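Local coordinates for putative alpha-L-fucosidase (Bacteroides thetaiotaomicron VPI-5482, PDB 3GZA), which probably hydrolyses alpha-L-fucosidic linkages as a glycoside hydrolase of family 29, at residues G130-S135 with H140-E145; G183-D186 with G192-V195; D301-S306 with D338-R343; E19-A24 with G406-E411; K74-T79 with R112-S117. All blocks are in the same frame, centred on the assembly; numbering follows the deposited sequence.

Contact 1: G130-S135 with H140-E145; sequences GIRWNS and HNFKAE
Arg-132 lies along the face of the Phe-142 ring and ends at the amide oxygen of Asn-141. Its CB stands near the ring margin, 3.6 Å from Phe-142 CE1. CG comes next, over the middle of the ring in a CH-pi contact, 3.7 Å from the centroid and 11° off the normal. CD passes above the CZ and CE2 side, and the chain runs out straight from there to NE. At the tip NE and NH2 both bond Asn-141 OD1, NE at 2.9 Å and NH2 at 3.0 Å. The oxygen sits in the guanidinium plane, yet the amide is turned 56° against it, and both nitrogens arrive from one face of the amide: NE tilted a little from the carbonyl plane, NH2 well above it. This double grip fixes the rotation of the guanidinium, which also has Trp-133 CZ2 over one face. Asn-141 and Phe-142 are the central residues of a type I' beta turn, His-140 to Lys-143, that closes a two-stranded hairpin in the loop region following strand 124-129 of the barrel sheet. The hairpin is tied to the preceding loop by a nearly straight bond of 2.8 Å from Phe-142 N to Arg-132 O. Next in sequence, Trp-133 turns the edge of its six-membered ring to the face of His-140, a T-shaped pair with planes at 74°, CZ3 standing over the imidazole centre. Phe-142 meets Ile-131 CG1 with its own edge, at CE1. Glu-145 reaches a salt bridge with Arg-154 of the second subunit.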
# COMPACT_ATOMS: atom_id res chain seq x y z
N GLY A 130 9.38 -5.94 10.97
CA GLY A 130 8.45 -5.30 11.89
C GLY A 130 7.03 -5.51 11.41
O GLY A 130 6.64 -5.04 10.32
N ILE A 131 6.25 -6.30 12.14
CA ILE A 131 4.84 -6.56 11.85
C ILE A 131 3.91 -6.01 12.94
O ILE A 131 2.69 -6.05 12.80
CB ILE A 131 4.54 -8.09 11.70
CG1 ILE A 131 4.74 -8.88 13.00
CG2 ILE A 131 5.40 -8.69 10.61
CD1 ILE A 131 4.26 -10.26 12.86
N ARG A 132 4.49 -5.48 14.03
CA ARG A 132 3.71 -5.02 15.16
C ARG A 132 3.05 -3.66 14.93
O ARG A 132 1.94 -3.41 15.45
CB ARG A 132 4.66 -4.96 16.38
CG ARG A 132 4.01 -4.57 17.66
CD ARG A 132 4.92 -4.73 18.86
NE ARG A 132 4.17 -4.54 20.11
CZ ARG A 132 4.71 -4.17 21.27
NH1 ARG A 132 6.01 -3.96 21.37
NH2 ARG A 132 3.97 -4.02 22.35
N TRP A 133 3.75 -2.80 14.22
CA TRP A 133 3.27 -1.47 13.88
C TRP A 133 3.36 -1.30 12.36
O TRP A 133 4.37 -1.63 11.73
CB TRP A 133 4.14 -0.38 14.54
CG TRP A 133 4.56 -0.72 15.93
CD1 TRP A 133 5.75 -1.29 16.29
CD2 TRP A 133 3.79 -0.56 17.14
NE1 TRP A 133 5.75 -1.52 17.65
CE2 TRP A 133 4.58 -1.07 18.20
CE3 TRP A 133 2.55 -0.01 17.45
CZ2 TRP A 133 4.15 -1.05 19.52
CZ3 TRP A 133 2.11 -0.00 18.76
CH2 TRP A 133 2.92 -0.55 19.79
N ASN A 134 2.28 -0.82 11.74
CA ASN A 134 2.28 -0.50 10.31
C ASN A 134 1.38 0.70 10.16
O ASN A 134 0.14 0.60 10.26
CB ASN A 134 1.78 -1.69 9.51
CG ASN A 134 1.84 -1.45 8.02
OD1 ASN A 134 1.58 -0.30 7.54
ND2 ASN A 134 2.22 -2.52 7.24
N SER A 135 2.00 1.87 10.05
CA SER A 135 1.23 3.10 10.01
C SER A 135 0.35 3.19 8.77
O SER A 135 -0.78 3.63 8.85
CB SER A 135 2.13 4.31 10.11
OG SER A 135 3.01 4.40 9.03
N HIS A 140 -1.68 -1.56 14.92
CA HIS A 140 -1.12 -1.00 16.14
C HIS A 140 -1.03 -2.14 17.13
O HIS A 140 -2.04 -2.75 17.46
CB HIS A 140 -2.05 0.09 16.68
CG HIS A 140 -1.42 1.02 17.69
ND1 HIS A 140 -0.45 1.94 17.34
CD2 HIS A 140 -1.65 1.21 19.01
CE1 HIS A 140 -0.11 2.65 18.41
NE2 HIS A 140 -0.82 2.22 19.43
N ASN A 141 0.17 -2.39 17.63
CA ASN A 141 0.40 -3.46 18.61
C ASN A 141 -0.18 -4.77 18.13
O ASN A 141 -0.94 -5.44 18.85
CB ASN A 141 -0.14 -3.06 19.95
CG ASN A 141 0.33 -3.99 21.07
OD1 ASN A 141 1.39 -4.64 20.99
ND2 ASN A 141 -0.50 -4.08 22.13
N PHE A 142 0.16 -5.09 16.86
CA PHE A 142 -0.23 -6.30 16.14
C PHE A 142 -1.65 -6.31 15.63
O PHE A 142 -1.99 -7.21 14.87
CB PHE A 142 -0.04 -7.58 16.97
CG PHE A 142 1.37 -7.81 17.46
CD1 PHE A 142 2.36 -8.18 16.59
CD2 PHE A 142 1.71 -7.59 18.77
CE1 PHE A 142 3.67 -8.40 17.05
CE2 PHE A 142 3.03 -7.81 19.24
CZ PHE A 142 4.00 -8.19 18.35
N LYS A 143 -2.49 -5.36 16.05
CA LYS A 143 -3.92 -5.40 15.76
C LYS A 143 -4.36 -4.43 14.68
O LYS A 143 -4.01 -3.28 14.73
CB LYS A 143 -4.69 -5.01 17.02
CG LYS A 143 -4.70 -6.01 18.14
CD LYS A 143 -5.65 -5.56 19.33
N ALA A 144 -5.15 -4.91 13.72
CA ALA A 144 -5.82 -4.06 12.74
C ALA A 144 -6.88 -3.29 13.48
O ALA A 144 -7.74 -3.85 14.15
CB ALA A 144 -6.49 -4.92 11.64
N GLU A 145 -6.88 -1.98 13.31
CA GLU A 145 -7.84 -1.15 13.99
C GLU A 145 -9.20 -1.30 13.38
O GLU A 145 -9.32 -1.44 12.18
CB GLU A 145 -7.43 0.30 13.87
CG GLU A 145 -6.16 0.57 14.61
CD GLU A 145 -6.23 1.80 15.40
OE1 GLU A 145 -6.63 2.84 14.81
OE2 GLU A 145 -5.83 1.72 16.58

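Contact 2: G183-D186 with G192-V195; sequences GGAD and GPDV
The long loop between strand 178-181 and helix 196-202 folds back on itself here, so that Ala-185 in its first part meets Gly-192, Pro-193 and Val-195 near its end. The methyl of Ala-185 points at the returning chain and packs against one branch of Val-195, with CB 3.8 Å from CG2. That branch is CG2 because CG1 lies opposite the carbonyl carbon (chi1 -69°), which sets CG2 between the two backbone arms. Ala-185 O has several neighbours. Gly-192 CA approaches it to 3.4 Å in a CA-H...O contact, and Pro-193 CD lies 3.6 Å from the same oxygen. A CB at Gly-192 would probably run into this oxygen. A water completes the junction, donating to Ala-185 O at 2.7 Å and to Pro-193 O at 2.8 Å. Farther out, the Pro-193 and Val-195 side chains rest on helix 148-171, while the backbone of Ala-185 bonds to that of His-210. Two carbonyl oxygens, Ala-185 O and Pro-193 O, can only accept and cannot bond each other; the water's two hydrogens bridge them, and across the two segments the clear links are this bridge, the CA-H...O contact and apolar packing.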
# COMPACT_ATOMS: atom_id res chain seq x y z
N GLY A 183 9.55 -6.69 18.54
CA GLY A 183 8.68 -7.06 19.63
C GLY A 183 8.06 -8.43 19.51
O GLY A 183 7.08 -8.72 20.18
N GLY A 184 8.65 -9.28 18.67
CA GLY A 184 8.19 -10.65 18.42
C GLY A 184 7.05 -10.66 17.41
O GLY A 184 6.67 -9.63 16.88
N ALA A 185 6.47 -11.85 17.23
CA ALA A 185 5.37 -12.04 16.27
C ALA A 185 4.11 -12.50 17.00
O ALA A 185 3.21 -13.09 16.40
CB ALA A 185 5.81 -13.03 15.18
N ASP A 186 4.05 -12.16 18.28
CA ASP A 186 2.85 -12.38 19.09
C ASP A 186 2.39 -13.87 19.09
O ASP A 186 3.21 -14.78 19.24
CB ASP A 186 1.78 -11.36 18.63
CG ASP A 186 0.63 -11.23 19.59
OD1 ASP A 186 0.79 -10.79 20.75
OD2 ASP A 186 -0.52 -11.60 19.20
N GLY A 192 -1.29 -12.76 16.02
CA GLY A 192 -0.01 -12.94 15.32
C GLY A 192 -0.07 -13.88 14.12
O GLY A 192 -0.89 -14.78 14.05
N PRO A 193 0.86 -13.68 13.17
CA PRO A 193 0.93 -14.50 11.97
C PRO A 193 1.56 -15.82 12.29
O PRO A 193 2.39 -15.90 13.22
CB PRO A 193 1.82 -13.67 11.05
CG PRO A 193 2.70 -12.97 11.93
CD PRO A 193 1.85 -12.60 13.12
N ASP A 194 1.23 -16.86 11.52
CA ASP A 194 1.71 -18.19 11.81
C ASP A 194 3.03 -18.38 11.04
O ASP A 194 3.10 -19.06 10.00
CB ASP A 194 0.67 -19.21 11.44
CG ASP A 194 0.93 -20.58 12.08
OD1 ASP A 194 1.93 -20.73 12.84
OD2 ASP A 194 0.17 -21.51 11.77
N VAL A 195 4.08 -17.80 11.63
CA VAL A 195 5.38 -17.71 10.98
C VAL A 195 6.41 -18.78 11.33
O VAL A 195 7.33 -19.03 10.56
CB VAL A 195 6.02 -16.30 11.18
CG1 VAL A 195 5.22 -15.24 10.36
CG2 VAL A 195 6.08 -15.89 12.68
O HOH W 1 3.46 -15.75 15.76

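Contact 3: D301-S306 with D338-R343; sequences DKYEKS and DEINRR
Tyr-303 offers one face of its ring to Ile-340, whose side chain lies across it: Ile-340 CG1 stands over the ring centre, and Ile-340 CD1 makes a CH-pi contact 3.9 Å from the Tyr-303 centroid, closest to Tyr-303 CD1 and CE1. The other branch, CG2, reaches the phenol end, 3.5 Å from Tyr-303 OH. The ring gets there because CG sits opposite the backbone N (chi1 179°), which directs it toward helix 327-344. Beside this apolar pair, Arg-343 NH1 and Glu-304 OE2 form a salt bridge of 2.8 Å, though the hydrogen bond within it is weak, bent to 122°. The carboxylate lies at the guanidinium edge with the two planes 72° apart, and OE2 also bonds the hydroxyl of Tyr-370. Behind it, Glu-339 OE2 takes a nearly straight bond from Arg-343 NE at 2.8 Å and a second from Arg-342 NH2, while Arg-342 NE holds the other oxygen, OE1. This network probably fixes the direction of Arg-343. A serine in place of Tyr-303 would probably leave a gap beneath Ile-340, whose CG1 and CD1 would lose the ring face they rest on. Through these residues helix 296-304 packs against helix 327-344 on the outside of the barrel, and both Tyr-303 and Ile-340 also touch Met-22 of strand 22-26.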
# COMPACT_ATOMS: atom_id res chain seq x y z
N ASP A 301 33.60 -1.15 28.09
CA ASP A 301 32.90 -1.50 29.34
C ASP A 301 31.70 -2.40 28.94
O ASP A 301 31.47 -3.47 29.54
CB ASP A 301 32.42 -0.19 30.00
CG ASP A 301 31.61 -0.38 31.31
OD1 ASP A 301 32.05 -1.13 32.20
OD2 ASP A 301 30.54 0.30 31.47
N LYS A 302 30.97 -2.01 27.89
CA LYS A 302 29.81 -2.80 27.47
C LYS A 302 30.22 -4.17 26.96
O LYS A 302 29.58 -5.18 27.29
CB LYS A 302 28.96 -2.05 26.46
CG LYS A 302 28.32 -0.79 27.07
CD LYS A 302 27.50 -0.04 26.04
CE LYS A 302 26.95 1.26 26.67
NZ LYS A 302 26.36 1.04 28.02
N TYR A 303 31.26 -4.22 26.15
CA TYR A 303 31.79 -5.51 25.65
C TYR A 303 32.07 -6.46 26.81
O TYR A 303 31.66 -7.65 26.79
CB TYR A 303 33.08 -5.23 24.85
CG TYR A 303 33.75 -6.49 24.30
CD1 TYR A 303 33.31 -7.08 23.13
CD2 TYR A 303 34.82 -7.07 24.95
CE1 TYR A 303 33.88 -8.23 22.63
CE2 TYR A 303 35.41 -8.19 24.46
CZ TYR A 303 34.94 -8.76 23.32
OH TYR A 303 35.54 -9.92 22.82
N GLU A 304 32.77 -5.98 27.83
CA GLU A 304 33.14 -6.84 28.96
C GLU A 304 31.92 -7.29 29.77
O GLU A 304 31.94 -8.34 30.42
CB GLU A 304 34.18 -6.15 29.86
CG GLU A 304 35.51 -5.96 29.14
CD GLU A 304 36.59 -5.38 29.99
OE1 GLU A 304 36.43 -5.24 31.22
OE2 GLU A 304 37.66 -5.08 29.43
N LYS A 305 30.86 -6.50 29.73
CA LYS A 305 29.63 -6.79 30.46
C LYS A 305 28.55 -7.41 29.60
O LYS A 305 27.40 -7.45 29.97
CB LYS A 305 29.14 -5.55 31.23
CG LYS A 305 30.09 -5.12 32.35
CD LYS A 305 29.77 -3.76 32.97
CE LYS A 305 30.76 -3.40 34.14
NZ LYS A 305 30.85 -1.91 34.39
N SER A 306 28.90 -7.89 28.41
CA SER A 306 27.98 -8.58 27.52
C SER A 306 28.69 -9.82 27.08
O SER A 306 28.46 -10.86 27.68
CB SER A 306 27.50 -7.75 26.32
OG SER A 306 28.58 -7.15 25.64
N ASP A 338 39.74 -2.90 17.05
CA ASP A 338 41.18 -2.84 17.31
C ASP A 338 41.53 -3.00 18.80
O ASP A 338 42.54 -3.64 19.16
CB ASP A 338 41.74 -1.50 16.82
CG ASP A 338 41.77 -1.38 15.31
OD1 ASP A 338 41.54 -2.38 14.58
OD2 ASP A 338 42.01 -0.23 14.85
N GLU A 339 40.66 -2.46 19.67
CA GLU A 339 40.90 -2.46 21.08
C GLU A 339 40.56 -3.84 21.67
O GLU A 339 41.25 -4.33 22.55
CB GLU A 339 40.19 -1.31 21.76
CG GLU A 339 40.38 -1.27 23.24
CD GLU A 339 41.80 -1.01 23.70
OE1 GLU A 339 42.67 -0.65 22.88
OE2 GLU A 339 42.07 -1.19 24.90
N ILE A 340 39.53 -4.49 21.15
CA ILE A 340 39.24 -5.86 21.56
C ILE A 340 40.42 -6.73 21.23
O ILE A 340 40.87 -7.54 22.06
CB ILE A 340 37.98 -6.42 20.89
CG1 ILE A 340 36.75 -5.68 21.41
CG2 ILE A 340 37.82 -7.90 21.17
CD1 ILE A 340 35.48 -5.88 20.50
N ASN A 341 40.97 -6.56 20.02
CA ASN A 341 42.16 -7.33 19.65
C ASN A 341 43.37 -6.99 20.49
O ASN A 341 44.12 -7.89 20.91
CB ASN A 341 42.46 -7.17 18.17
CG ASN A 341 41.46 -7.91 17.30
OD1 ASN A 341 40.84 -8.89 17.74
ND2 ASN A 341 41.31 -7.47 16.05
N ARG A 342 43.58 -5.70 20.74
CA ARG A 342 44.71 -5.30 21.56
C ARG A 342 44.67 -5.94 22.96
O ARG A 342 45.71 -6.41 23.48
CB ARG A 342 44.75 -3.79 21.73
CG ARG A 342 46.09 -3.32 22.26
CD ARG A 342 46.07 -1.83 22.58
NE ARG A 342 45.23 -1.54 23.74
CZ ARG A 342 45.60 -1.69 25.01
NH1 ARG A 342 46.82 -2.07 25.35
NH2 ARG A 342 44.72 -1.41 25.97
N ARG A 343 43.50 -5.97 23.57
CA ARG A 343 43.39 -6.51 24.92
C ARG A 343 43.43 -8.03 24.97
O ARG A 343 44.16 -8.59 25.81
CB ARG A 343 42.09 -6.07 25.59
CG ARG A 343 41.97 -4.59 25.73
CD ARG A 343 40.77 -4.23 26.56
NE ARG A 343 40.60 -2.79 26.63
CZ ARG A 343 39.68 -2.18 27.37
NH1 ARG A 343 38.86 -2.88 28.12
NH2 ARG A 343 39.60 -0.86 27.37

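Contact 4: E19-A24 with G406-E411; sequences EAEMGA and GHKRIE
Glu-21 is the close-fitting part of this junction, its carboxylate held by His-407 and Lys-408 together. The extended side chain brings OE2 to 2.8 Å from His-407 NE2, nearly in the imidazole plane and on the anti lone pair, with ring and carboxylate planes 63° apart. Lys-408 NZ comes from the syn side, 3.0 Å from OE2, and adds a weak bond to OE1; a bend at chi3 (-84°) turns its end to the carboxylate. The two donors share one oxygen; the negative charge would by itself favour a protonated histidine, though Lys-408 on the same oxygen probably offsets this. Replacing Glu-21 by a glutamine would probably cost Lys-408 its charged mate here and weaken the hold on His-407. Toward solvent the fit is slacker: exposed Glu-19 touches the histidine only through its backbone, CA lying 4.0 Å from His-407 CE1, while its CB points away from the 406-411 segment. Glu-21 follows the end of helix 15-20 with positive phi, and strand 22-26 begins directly after it. His-407 and Lys-408 precede strand 409-418, an edge strand within the chain of a four-stranded antiparallel sheet in the C-terminal beta domain, so the contact bridges barrel and beta domain beside helix 296-304, whose Tyr-303 touches Glu-21.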
# COMPACT_ATOMS: atom_id res chain seq x y z
N GLU A 19 28.92 -18.47 19.38
CA GLU A 19 30.24 -18.27 18.75
C GLU A 19 30.44 -16.92 18.09
O GLU A 19 31.57 -16.45 18.00
CB GLU A 19 30.49 -19.35 17.72
CG GLU A 19 30.54 -20.72 18.32
CD GLU A 19 30.34 -21.86 17.28
OE1 GLU A 19 29.62 -21.68 16.23
OE2 GLU A 19 30.82 -22.97 17.57
N ALA A 20 29.37 -16.32 17.58
CA ALA A 20 29.51 -15.02 16.93
C ALA A 20 30.01 -13.97 17.87
O ALA A 20 30.83 -13.14 17.46
CB ALA A 20 28.18 -14.58 16.30
N GLU A 21 29.48 -13.95 19.10
CA GLU A 21 29.80 -12.95 20.14
C GLU A 21 29.31 -11.55 19.89
O GLU A 21 28.87 -10.89 20.80
CB GLU A 21 31.28 -12.95 20.52
CG GLU A 21 31.78 -14.30 21.05
CD GLU A 21 33.24 -14.38 21.39
OE1 GLU A 21 33.96 -13.40 21.25
OE2 GLU A 21 33.71 -15.48 21.71
N MSE A 22 29.42 -11.08 18.65
CA MSE A 22 28.99 -9.75 18.31
C MSE A 22 28.36 -9.73 16.94
O MSE A 22 28.78 -10.49 16.04
CB MSE A 22 30.18 -8.83 18.24
CG MSE A 22 30.83 -8.53 19.50
SE MSE A 22 32.34 -7.29 19.23
CE MSE A 22 31.24 -5.81 18.62
N GLY A 23 27.37 -8.87 16.81
CA GLY A 23 26.71 -8.62 15.53
C GLY A 23 26.20 -7.19 15.46
O GLY A 23 26.31 -6.45 16.42
N ALA A 24 25.63 -6.84 14.31
CA ALA A 24 25.08 -5.51 14.10
C ALA A 24 23.67 -5.59 13.54
O ALA A 24 23.34 -6.49 12.76
CB ALA A 24 25.96 -4.71 13.13
N GLY A 406 29.77 -20.28 30.88
CA GLY A 406 29.11 -20.42 29.59
C GLY A 406 30.11 -20.23 28.47
O GLY A 406 31.29 -20.63 28.63
N HIS A 407 29.71 -19.56 27.40
CA HIS A 407 30.55 -19.40 26.24
C HIS A 407 31.80 -18.57 26.51
O HIS A 407 32.88 -18.93 26.07
CB HIS A 407 29.77 -18.84 25.07
CG HIS A 407 30.65 -18.51 23.91
ND1 HIS A 407 31.23 -19.50 23.15
CD2 HIS A 407 31.18 -17.33 23.50
CE1 HIS A 407 32.02 -18.93 22.26
NE2 HIS A 407 32.03 -17.63 22.47
N LYS A 408 31.65 -17.50 27.29
CA LYS A 408 32.78 -16.65 27.62
C LYS A 408 32.55 -15.82 28.86
O LYS A 408 31.49 -15.23 29.03
CB LYS A 408 33.13 -15.72 26.46
CG LYS A 408 34.38 -14.84 26.67
CD LYS A 408 34.78 -14.18 25.36
CE LYS A 408 35.66 -15.11 24.46
NZ LYS A 408 36.11 -14.39 23.20
N ARG A 409 33.59 -15.75 29.69
CA ARG A 409 33.60 -14.99 30.91
C ARG A 409 34.87 -14.18 30.84
O ARG A 409 35.96 -14.77 30.66
CB ARG A 409 33.67 -15.90 32.14
CG ARG A 409 33.70 -15.18 33.50
CD ARG A 409 32.39 -14.58 33.83
NE ARG A 409 32.43 -13.79 35.05
CZ ARG A 409 32.16 -12.49 35.14
NH1 ARG A 409 31.86 -11.74 34.10
NH2 ARG A 409 32.22 -11.92 36.33
N ILE A 410 34.75 -12.86 31.02
CA ILE A 410 35.94 -12.00 31.12
C ILE A 410 35.97 -11.53 32.55
O ILE A 410 35.00 -10.97 33.02
CB ILE A 410 35.89 -10.80 30.14
CG1 ILE A 410 35.94 -11.33 28.70
CG2 ILE A 410 37.11 -9.80 30.36
CD1 ILE A 410 35.63 -10.30 27.62
N GLU A 411 37.09 -11.76 33.23
CA GLU A 411 37.30 -11.31 34.60
C GLU A 411 38.44 -10.29 34.61
O GLU A 411 39.48 -10.53 34.03
CB GLU A 411 37.70 -12.48 35.48
CG GLU A 411 36.57 -13.41 35.94
CD GLU A 411 35.74 -12.84 37.09
OE1 GLU A 411 35.85 -11.63 37.40
OE2 GLU A 411 34.99 -13.65 37.72

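Contact 5: K74-T79 with R112-S117; sequences KFAVLT and RDFVNS
Strand 75-79 and the 112-117 part of helix 110-121 run antiparallel, the axes of these short segments 9.4 Å apart at closest approach and 178° between their directions, the layering of a helix on the outside of a barrel strand. Ala-76 and Leu-78, alternate residues of the strand, point to the helix, while Val-77 between them points away. One helix residue, Phe-114, fills the interval. With chi1 at -177° its ring swings clear of its own backbone N and reaches the strand. Leu-78 CB stands over the ring centre in a CH-pi contact, 3.7 Å from the centroid and 10° off the normal. Leu-78 and Phe-114 run counter to one another, which puts Leu-78 CD2 back near the root of the phenylalanine, 3.9 Å from its CB. The far rim of the ring meets the strand backbone: CE2 is 3.4 Å from Ala-76 O, which lies at the ring edge, and CZ is 3.7 Å from Ala-76 CB. The contact is buried and apolar in its side chains. Trp-64 of helix 61-69 packs on both Leu-78 and Phe-114, and strand 75-79 itself lies between the parallel strands 22-26 and 124-129 of the TIM-barrel sheet.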
# COMPACT_ATOMS: atom_id res chain seq x y z
N LYS A 74 30.13 -10.53 13.56
CA LYS A 74 30.16 -11.76 12.77
C LYS A 74 28.86 -11.98 12.01
O LYS A 74 28.77 -12.90 11.18
CB LYS A 74 30.53 -12.98 13.64
CG LYS A 74 31.89 -12.86 14.29
CD LYS A 74 33.01 -12.76 13.26
CE LYS A 74 34.38 -12.67 13.93
NZ LYS A 74 34.64 -13.86 14.75
N PHE A 75 27.82 -11.24 12.40
CA PHE A 75 26.53 -11.30 11.72
C PHE A 75 26.01 -9.90 11.60
O PHE A 75 26.44 -8.99 12.35
CB PHE A 75 25.52 -12.22 12.42
CG PHE A 75 25.14 -11.77 13.78
CD1 PHE A 75 25.81 -12.29 14.88
CD2 PHE A 75 24.04 -10.98 14.00
CE1 PHE A 75 25.45 -11.93 16.15
CE2 PHE A 75 23.66 -10.62 15.26
CZ PHE A 75 24.36 -11.13 16.37
N ALA A 76 25.12 -9.68 10.64
CA ALA A 76 24.57 -8.32 10.40
C ALA A 76 23.11 -8.52 9.95
O ALA A 76 22.83 -9.40 9.16
CB ALA A 76 25.38 -7.54 9.33
N VAL A 77 22.24 -7.69 10.50
CA VAL A 77 20.80 -7.77 10.29
C VAL A 77 20.29 -6.44 9.77
O VAL A 77 20.69 -5.39 10.24
CB VAL A 77 20.12 -8.11 11.65
CG1 VAL A 77 18.59 -8.24 11.55
CG2 VAL A 77 20.73 -9.39 12.27
N LEU A 78 19.35 -6.49 8.82
CA LEU A 78 18.71 -5.31 8.27
C LEU A 78 17.22 -5.31 8.48
O LEU A 78 16.59 -6.35 8.36
CB LEU A 78 18.94 -5.27 6.74
CG LEU A 78 18.24 -4.17 5.96
CD1 LEU A 78 18.65 -2.74 6.42
CD2 LEU A 78 18.42 -4.30 4.40
N THR A 79 16.67 -4.16 8.87
CA THR A 79 15.24 -3.99 8.99
C THR A 79 14.60 -3.97 7.61
O THR A 79 14.62 -2.94 6.91
CB THR A 79 14.87 -2.70 9.74
OG1 THR A 79 15.41 -1.60 9.02
CG2 THR A 79 15.40 -2.68 11.17
N ARG A 112 18.56 -7.52 -0.82
CA ARG A 112 19.46 -8.28 -1.68
C ARG A 112 20.89 -7.74 -1.64
O ARG A 112 21.86 -8.46 -1.49
CB ARG A 112 18.96 -8.35 -3.09
CG ARG A 112 19.82 -9.33 -3.87
CD ARG A 112 19.24 -9.88 -5.11
NE ARG A 112 17.89 -10.37 -4.97
CZ ARG A 112 17.56 -11.54 -4.38
NH1 ARG A 112 18.47 -12.35 -3.89
NH2 ARG A 112 16.28 -11.90 -4.33
N ASP A 113 21.01 -6.43 -1.82
CA ASP A 113 22.32 -5.79 -1.75
C ASP A 113 22.98 -6.22 -0.43
O ASP A 113 24.15 -6.62 -0.39
CB ASP A 113 22.18 -4.28 -1.73
CG ASP A 113 21.91 -3.65 -3.08
OD1 ASP A 113 21.51 -4.30 -4.05
OD2 ASP A 113 22.08 -2.41 -3.11
N PHE A 114 22.22 -6.13 0.64
CA PHE A 114 22.70 -6.38 2.00
C PHE A 114 23.15 -7.79 2.26
O PHE A 114 24.27 -8.01 2.76
CB PHE A 114 21.59 -6.02 2.98
CG PHE A 114 21.97 -6.16 4.41
CD1 PHE A 114 22.65 -5.17 5.04
CD2 PHE A 114 21.63 -7.28 5.15
CE1 PHE A 114 23.04 -5.29 6.36
CE2 PHE A 114 21.98 -7.38 6.51
CZ PHE A 114 22.68 -6.40 7.09
N VAL A 115 22.34 -8.76 1.87
CA VAL A 115 22.75 -10.14 2.11
C VAL A 115 23.95 -10.48 1.25
O VAL A 115 24.88 -11.19 1.68
CB VAL A 115 21.62 -11.17 1.92
CG1 VAL A 115 20.43 -10.91 2.87
CG2 VAL A 115 21.16 -11.23 0.47
N ASN A 116 24.02 -9.92 0.03
CA ASN A 116 25.17 -10.13 -0.81
C ASN A 116 26.45 -9.56 -0.16
O ASN A 116 27.51 -10.21 -0.19
CB ASN A 116 24.95 -9.49 -2.21
CG ASN A 116 23.91 -10.24 -3.05
OD1 ASN A 116 23.48 -11.34 -2.72
ND2 ASN A 116 23.60 -9.66 -4.23
N SER A 117 26.35 -8.34 0.39
CA SER A 117 27.47 -7.69 1.06
C SER A 117 27.91 -8.50 2.25
O SER A 117 29.10 -8.68 2.46
CB SER A 117 27.13 -6.25 1.47
OG SER A 117 26.90 -5.46 0.31

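Contacts 2 and 5 are buried, contacts 1 and 3 partly so, and contact 4 is at the surface. The chemistry follows: contact 5 is apolar, contact 2 adds a bridging water, contacts 1 and 3 pair an aromatic ring with a polar grip, and contact 4 is mainly charged. Contacts 1 and 2 touch directly, Phe-142 and Ile-131 packing on the 183-186 and 192-195 segments, both in the connections that follow barrel strands. Contacts 3 and 4 meet around Met-22, while contacts 4 and 5 share the barrel sheet through neighbouring strands 22-26 and 75-79. Contact 4 spans the longest loop in sequence, enclosing the other four, and joins barrel to beta domain.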